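PDB 2EF5: arginase from Thermus thermophilus, which probably hydrolyses L-arginine to L-ornithine and urea, using two manganese ions per subunit. Local coordinates for residues Met188-Glu201 / Gly235-Ile248. Numbering follows the deposited sequence.
Sequences MHEVDRLGVARIAE and GGLTYREAHLLMEI. With GAI (guanidine), chain I; GAI (guanidine), chain J.
Val-196 packs its two methyls on helix 239-248: CG2 lies 3.6 Å from Glu-241 CB, against the aliphatic stem of that side chain, while CG1, anti to the backbone N (chi1 173°), rests on Glu-241 O, Leu-245 N and Leu-245 CB. One turn on, Ala-200 CB sits 3.6 Å from Ile-248 CG2 and also touches Ile-248 CD1 and Leu-245 CD1; Leu-244 CD2 touches Ala-197 at its backbone N and Ile-248 CD1 at its CA. With alanines at 197 and 200 facing leucine and isoleucine side chains, the axes of helices 196-201 and 239-248 come within 9.3 Å, inclined by 29°. Toward the other end, Met-188, bent at chi2 and chi3, lays CG 3.3 Å from Gly-235 O and brings CE near the carbonyl oxygens of Gly-235 and Gly-236; its SD is 4.1 Å from Leu-237 CD2, a methyl that Val-191 CG1 also touches.

The polar link is a water that accepts from Val-196 N and donates to Glu-241 OE2. Glu-241 OE1 accepts from Thr-238 N at 3.0 Å, and Thr-238 OG1 accepts from Glu-241 N, a capping box that starts helix 239-248. Arg-240 of a second subunit forms salt bridges with Glu-241 OE1 and Asp-192 OD1, which would probably ease the proximity of the two carboxylates.

One guanidine donates to Asp-192 OD2, the other to both Glu-247 oxygens; guanidine also bonds Glu-247 of the second subunit. In the parallel alpha/beta arginase fold, this pairs the helices following strands 184-187 and 212-217 at a subunit interface, near the manganese site.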
loop_
_atom_site.group_PDB
_atom_site.type_symbol
_atom_site.label_atom_id
_atom_site.label_comp_id
_atom_site.label_asym_id
_atom_site.label_seq_id
_atom_site.Cartn_x
_atom_site.Cartn_y
_atom_site.Cartn_z
ATOM N N MET A 188 -15.234 -10.657 -10.042
ATOM C CA MET A 188 -14.474 -11.292 -11.109
ATOM C C MET A 188 -12.983 -10.996 -10.956
ATOM O O MET A 188 -12.142 -11.723 -11.488
ATOM C CB MET A 188 -14.963 -10.818 -12.477
ATOM C CG MET A 188 -16.344 -11.334 -12.855
ATOM S SD MET A 188 -16.476 -13.127 -12.750
ATOM C CE MET A 188 -15.175 -13.647 -13.907
ATOM N N HIS A 189 -12.643 -9.931 -10.231
ATOM C CA HIS A 189 -11.231 -9.609 -10.016
ATOM C C HIS A 189 -10.605 -10.723 -9.195
ATOM O O HIS A 189 -9.515 -11.206 -9.517
ATOM C CB HIS A 189 -11.075 -8.263 -9.293
ATOM C CG HIS A 189 -9.661 -7.943 -8.913
ATOM N ND1 HIS A 189 -9.089 -8.387 -7.742
ATOM C CD2 HIS A 189 -8.693 -7.268 -9.576
ATOM C CE1 HIS A 189 -7.825 -8.001 -7.698
ATOM N NE2 HIS A 189 -7.560 -7.320 -8.797
ATOM N N GLU A 190 -11.303 -11.138 -8.139
ATOM C CA GLU A 190 -10.827 -12.225 -7.288
ATOM C C GLU A 190 -10.871 -13.538 -8.077
ATOM O O GLU A 190 -10.000 -14.391 -7.932
ATOM C CB GLU A 190 -11.704 -12.366 -6.036
ATOM C CG GLU A 190 -11.402 -11.377 -4.913
ATOM C CD GLU A 190 -11.836 -9.961 -5.239
ATOM O OE1 GLU A 190 -13.020 -9.766 -5.590
ATOM O OE2 GLU A 190 -11.001 -9.039 -5.138
ATOM N N VAL A 191 -11.896 -13.707 -8.903
ATOM C CA VAL A 191 -11.997 -14.930 -9.683
ATOM C C VAL A 191 -10.758 -15.058 -10.570
ATOM O O VAL A 191 -10.127 -16.110 -10.627
ATOM C CB VAL A 191 -13.278 -14.939 -10.550
ATOM C CG1 VAL A 191 -13.258 -16.133 -11.503
ATOM C CG2 VAL A 191 -14.502 -15.016 -9.651
ATOM N N ASP A 192 -10.396 -13.970 -11.239
ATOM C CA ASP A 192 -9.235 -13.978 -12.121
ATOM C C ASP A 192 -7.941 -14.202 -11.352
ATOM O O ASP A 192 -7.043 -14.904 -11.819
ATOM C CB ASP A 192 -9.130 -12.658 -12.896
ATOM C CG ASP A 192 -10.198 -12.519 -13.966
ATOM O OD1 ASP A 192 -10.579 -13.544 -14.573
ATOM O OD2 ASP A 192 -10.648 -11.385 -14.222
ATOM N N ARG A 193 -7.859 -13.605 -10.166
ATOM C CA ARG A 193 -6.674 -13.698 -9.323
ATOM C C ARG A 193 -6.491 -15.049 -8.640
ATOM O O ARG A 193 -5.391 -15.596 -8.617
ATOM C CB ARG A 193 -6.742 -12.615 -8.247
ATOM C CG ARG A 193 -5.477 -11.811 -8.028
ATOM C CD ARG A 193 -5.627 -11.028 -6.739
ATOM N NE ARG A 193 -5.304 -9.613 -6.871
ATOM C CZ ARG A 193 -4.073 -9.124 -6.986
ATOM N NH1 ARG A 193 -3.028 -9.940 -6.991
ATOM N NH2 ARG A 193 -3.892 -7.813 -7.084
ATOM N N LEU A 194 -7.571 -15.583 -8.084
ATOM C CA LEU A 194 -7.509 -16.839 -7.347
ATOM C C LEU A 194 -7.934 -18.099 -8.096
ATOM O O LEU A 194 -7.449 -19.185 -7.796
ATOM C CB LEU A 194 -8.359 -16.724 -6.083
ATOM C CG LEU A 194 -8.063 -15.549 -5.142
ATOM C CD1 LEU A 194 -9.172 -15.435 -4.096
ATOM C CD2 LEU A 194 -6.701 -15.744 -4.486
ATOM N N GLY A 195 -8.842 -17.962 -9.055
ATOM C CA GLY A 195 -9.319 -19.131 -9.773
ATOM C C GLY A 195 -10.521 -19.691 -9.030
ATOM O O GLY A 195 -10.581 -19.618 -7.800
ATOM N N VAL A 196 -11.474 -20.257 -9.766
ATOM C CA VAL A 196 -12.679 -20.819 -9.160
ATOM C C VAL A 196 -12.413 -21.945 -8.162
ATOM O O VAL A 196 -13.101 -22.053 -7.149
ATOM C CB VAL A 196 -13.659 -21.336 -10.247
ATOM C CG1 VAL A 196 -14.828 -22.073 -9.605
ATOM C CG2 VAL A 196 -14.166 -20.175 -11.074
ATOM N N ALA A 197 -11.427 -22.788 -8.442
ATOM C CA ALA A 197 -11.131 -23.898 -7.547
ATOM C C ALA A 197 -10.884 -23.415 -6.113
ATOM O O ALA A 197 -11.501 -23.898 -5.159
ATOM C CB ALA A 197 -9.924 -24.670 -8.063
ATOM N N ARG A 198 -9.976 -22.457 -5.968
ATOM C CA ARG A 198 -9.655 -21.916 -4.659
ATOM C C ARG A 198 -10.852 -21.178 -4.056
ATOM O O ARG A 198 -11.139 -21.317 -2.867
ATOM C CB ARG A 198 -8.451 -20.982 -4.760
ATOM C CG ARG A 198 -8.043 -20.376 -3.433
ATOM C CD ARG A 198 -6.744 -19.602 -3.552
ATOM N NE ARG A 198 -6.358 -19.023 -2.270
ATOM C CZ ARG A 198 -5.274 -18.279 -2.076
ATOM N NH1 ARG A 198 -4.452 -18.018 -3.082
ATOM N NH2 ARG A 198 -5.016 -17.788 -0.871
ATOM N N ILE A 199 -11.559 -20.398 -4.867
ATOM C CA ILE A 199 -12.724 -19.673 -4.361
ATOM C C ILE A 199 -13.798 -20.618 -3.848
ATOM O O ILE A 199 -14.395 -20.367 -2.803
ATOM C CB ILE A 199 -13.328 -18.763 -5.437
ATOM C CG1 ILE A 199 -12.374 -17.601 -5.709
ATOM C CG2 ILE A 199 -14.684 -18.235 -4.988
ATOM C CD1 ILE A 199 -12.809 -16.716 -6.837
ATOM N N ALA A 200 -14.047 -21.703 -4.575
ATOM C CA ALA A 200 -15.046 -22.684 -4.158
ATOM C C ALA A 200 -14.661 -23.277 -2.805
ATOM O O ALA A 200 -15.514 -23.495 -1.946
ATOM C CB ALA A 200 -15.167 -23.791 -5.199
ATOM N N GLU A 201 -13.370 -23.538 -2.624
ATOM C CA GLU A 201 -12.860 -24.100 -1.375
ATOM C C GLU A 201 -13.075 -23.091 -0.251
ATOM O O GLU A 201 -13.514 -23.445 0.840
ATOM C CB GLU A 201 -11.363 -24.415 -1.500
ATOM C CG GLU A 201 -11.001 -25.327 -2.670
ATOM C CD GLU A 201 -11.284 -26.796 -2.405
ATOM O OE1 GLU A 201 -12.365 -27.121 -1.862
ATOM O OE2 GLU A 201 -10.423 -27.633 -2.756
ATOM N N GLY A 235 -17.464 -10.001 -19.343
ATOM C CA GLY A 235 -16.441 -10.483 -18.433
ATOM C C GLY A 235 -16.966 -11.387 -17.337
ATOM O O GLY A 235 -16.562 -11.256 -16.181
ATOM N N GLY A 236 -17.857 -12.308 -17.698
ATOM C CA GLY A 236 -18.419 -13.217 -16.712
ATOM C C GLY A 236 -17.717 -14.558 -16.667
ATOM O O GLY A 236 -16.650 -14.732 -17.260
ATOM N N LEU A 237 -18.328 -15.510 -15.970
ATOM C CA LEU A 237 -17.765 -16.846 -15.842
ATOM C C LEU A 237 -17.841 -17.622 -17.142
ATOM O O LEU A 237 -18.752 -17.409 -17.948
ATOM C CB LEU A 237 -18.514 -17.636 -14.768
ATOM C CG LEU A 237 -18.446 -17.151 -13.322
ATOM C CD1 LEU A 237 -19.309 -18.062 -12.442
ATOM C CD2 LEU A 237 -16.993 -17.159 -12.854
ATOM N N THR A 238 -16.884 -18.526 -17.342
ATOM C CA THR A 238 -16.877 -19.370 -18.528
ATOM C C THR A 238 -17.740 -20.583 -18.196
ATOM O O THR A 238 -18.074 -20.819 -17.031
ATOM C CB THR A 238 -15.467 -19.912 -18.842
ATOM O OG1 THR A 238 -15.030 -20.733 -17.751
ATOM C CG2 THR A 238 -14.467 -18.768 -19.045
ATOM N N TYR A 239 -18.079 -21.354 -19.222
ATOM C CA TYR A 239 -18.871 -22.573 -19.079
ATOM C C TYR A 239 -18.212 -23.519 -18.080
ATOM O O TYR A 239 -18.866 -24.036 -17.172
ATOM C CB TYR A 239 -18.964 -23.261 -20.441
ATOM C CG TYR A 239 -19.651 -24.605 -20.456
ATOM C CD1 TYR A 239 -21.036 -24.697 -20.577
ATOM C CD2 TYR A 239 -18.912 -25.786 -20.428
ATOM C CE1 TYR A 239 -21.669 -25.924 -20.681
ATOM C CE2 TYR A 239 -19.537 -27.032 -20.531
ATOM C CZ TYR A 239 -20.918 -27.088 -20.661
ATOM O OH TYR A 239 -21.550 -28.298 -20.792
ATOM N N ARG A 240 -16.915 -23.757 -18.269
ATOM C CA ARG A 240 -16.154 -24.649 -17.408
ATOM C C ARG A 240 -16.062 -24.132 -15.968
ATOM O O ARG A 240 -16.236 -24.903 -15.023
ATOM C CB ARG A 240 -14.745 -24.875 -17.988
ATOM C CG ARG A 240 -14.725 -25.747 -19.259
ATOM C CD ARG A 240 -13.410 -25.635 -20.050
ATOM N NE ARG A 240 -12.234 -25.754 -19.192
ATOM C CZ ARG A 240 -10.983 -25.574 -19.617
ATOM N NH1 ARG A 240 -10.741 -25.283 -20.896
ATOM N NH2 ARG A 240 -9.971 -25.628 -18.758
ATOM N N GLU A 241 -15.784 -22.846 -15.785
ATOM C CA GLU A 241 -15.708 -22.308 -14.434
ATOM C C GLU A 241 -17.012 -22.528 -13.681
ATOM O O GLU A 241 -17.004 -22.933 -12.521
ATOM C CB GLU A 241 -15.397 -20.808 -14.445
ATOM C CG GLU A 241 -13.982 -20.465 -14.843
ATOM C CD GLU A 241 -13.748 -18.973 -14.857
ATOM O OE1 GLU A 241 -14.629 -18.244 -15.356
ATOM O OE2 GLU A 241 -12.690 -18.522 -14.371
ATOM N N ALA A 242 -18.134 -22.252 -14.335
ATOM C CA ALA A 242 -19.434 -22.425 -13.695
ATOM C C ALA A 242 -19.667 -23.884 -13.314
ATOM O O ALA A 242 -20.173 -24.173 -12.230
ATOM C CB ALA A 242 -20.555 -21.922 -14.617
ATOM N N HIS A 243 -19.308 -24.816 -14.195
ATOM C CA HIS A 243 -19.504 -26.221 -13.864
ATOM C C HIS A 243 -18.568 -26.628 -12.726
ATOM O O HIS A 243 -18.973 -27.362 -11.824
ATOM C CB HIS A 243 -19.298 -27.114 -15.094
ATOM C CG HIS A 243 -20.502 -27.191 -15.981
ATOM N ND1 HIS A 243 -21.603 -27.964 -15.673
ATOM C CD2 HIS A 243 -20.795 -26.560 -17.140
ATOM C CE1 HIS A 243 -22.522 -27.805 -16.609
ATOM N NE2 HIS A 243 -22.062 -26.959 -17.511
ATOM N N LEU A 244 -17.331 -26.140 -12.746
ATOM C CA LEU A 244 -16.400 -26.479 -11.670
ATOM C C LEU A 244 -16.958 -26.021 -10.320
ATOM O O LEU A 244 -16.939 -26.768 -9.342
ATOM C CB LEU A 244 -15.034 -25.825 -11.887
ATOM C CG LEU A 244 -14.054 -26.165 -10.755
ATOM C CD1 LEU A 244 -13.775 -27.670 -10.757
ATOM C CD2 LEU A 244 -12.766 -25.389 -10.930
ATOM N N LEU A 245 -17.448 -24.786 -10.270
ATOM C CA LEU A 245 -18.018 -24.250 -9.039
ATOM C C LEU A 245 -19.138 -25.147 -8.526
ATOM O O LEU A 245 -19.196 -25.465 -7.332
ATOM C CB LEU A 245 -18.566 -22.842 -9.269
ATOM C CG LEU A 245 -19.247 -22.214 -8.048
ATOM C CD1 LEU A 245 -18.250 -22.101 -6.895
ATOM C CD2 LEU A 245 -19.788 -20.852 -8.427
ATOM N N MET A 246 -20.025 -25.549 -9.430
ATOM C CA MET A 246 -21.138 -26.413 -9.067
ATOM C C MET A 246 -20.657 -27.776 -8.576
ATOM O O MET A 246 -21.177 -28.295 -7.592
ATOM C CB MET A 246 -22.083 -26.608 -10.262
ATOM C CG MET A 246 -22.782 -25.355 -10.745
ATOM S SD MET A 246 -23.836 -24.537 -9.508
ATOM C CE MET A 246 -22.824 -23.150 -9.064
ATOM N N GLU A 247 -19.669 -28.353 -9.256
ATOM C CA GLU A 247 -19.160 -29.668 -8.876
ATOM C C GLU A 247 -18.484 -29.667 -7.503
ATOM O O GLU A 247 -18.640 -30.614 -6.727
ATOM C CB GLU A 247 -18.176 -30.191 -9.933
ATOM C CG GLU A 247 -18.763 -30.272 -11.342
ATOM C CD GLU A 247 -17.703 -30.550 -12.400
ATOM O OE1 GLU A 247 -16.581 -30.028 -12.272
ATOM O OE2 GLU A 247 -17.993 -31.271 -13.374
ATOM N N ILE A 248 -17.740 -28.611 -7.194
ATOM C CA ILE A 248 -17.069 -28.554 -5.905
ATOM C C ILE A 248 -18.094 -28.342 -4.788
ATOM O O ILE A 248 -17.961 -28.907 -3.708
ATOM C CB ILE A 248 -15.987 -27.454 -5.889
ATOM C CG1 ILE A 248 -14.872 -27.822 -6.879
ATOM C CG2 ILE A 248 -15.409 -27.308 -4.491
ATOM C CD1 ILE A 248 -13.741 -26.795 -6.989
HETATM C C GAI I . -15.994 -29.288 -15.723
HETATM N N1 GAI I . -15.469 -29.017 -14.517
HETATM N N2 GAI I . -15.494 -28.691 -16.807
HETATM N N3 GAI I . -17.009 -30.151 -15.838
HETATM C C GAI J . -11.818 -8.109 -14.207
HETATM N N1 GAI J . -10.670 -8.397 -13.600
HETATM N N2 GAI J . -12.473 -9.067 -14.847
HETATM N N3 GAI J . -12.305 -6.864 -14.180
HETATM O O HOH W 1 -11.203 -19.758 -12.781
#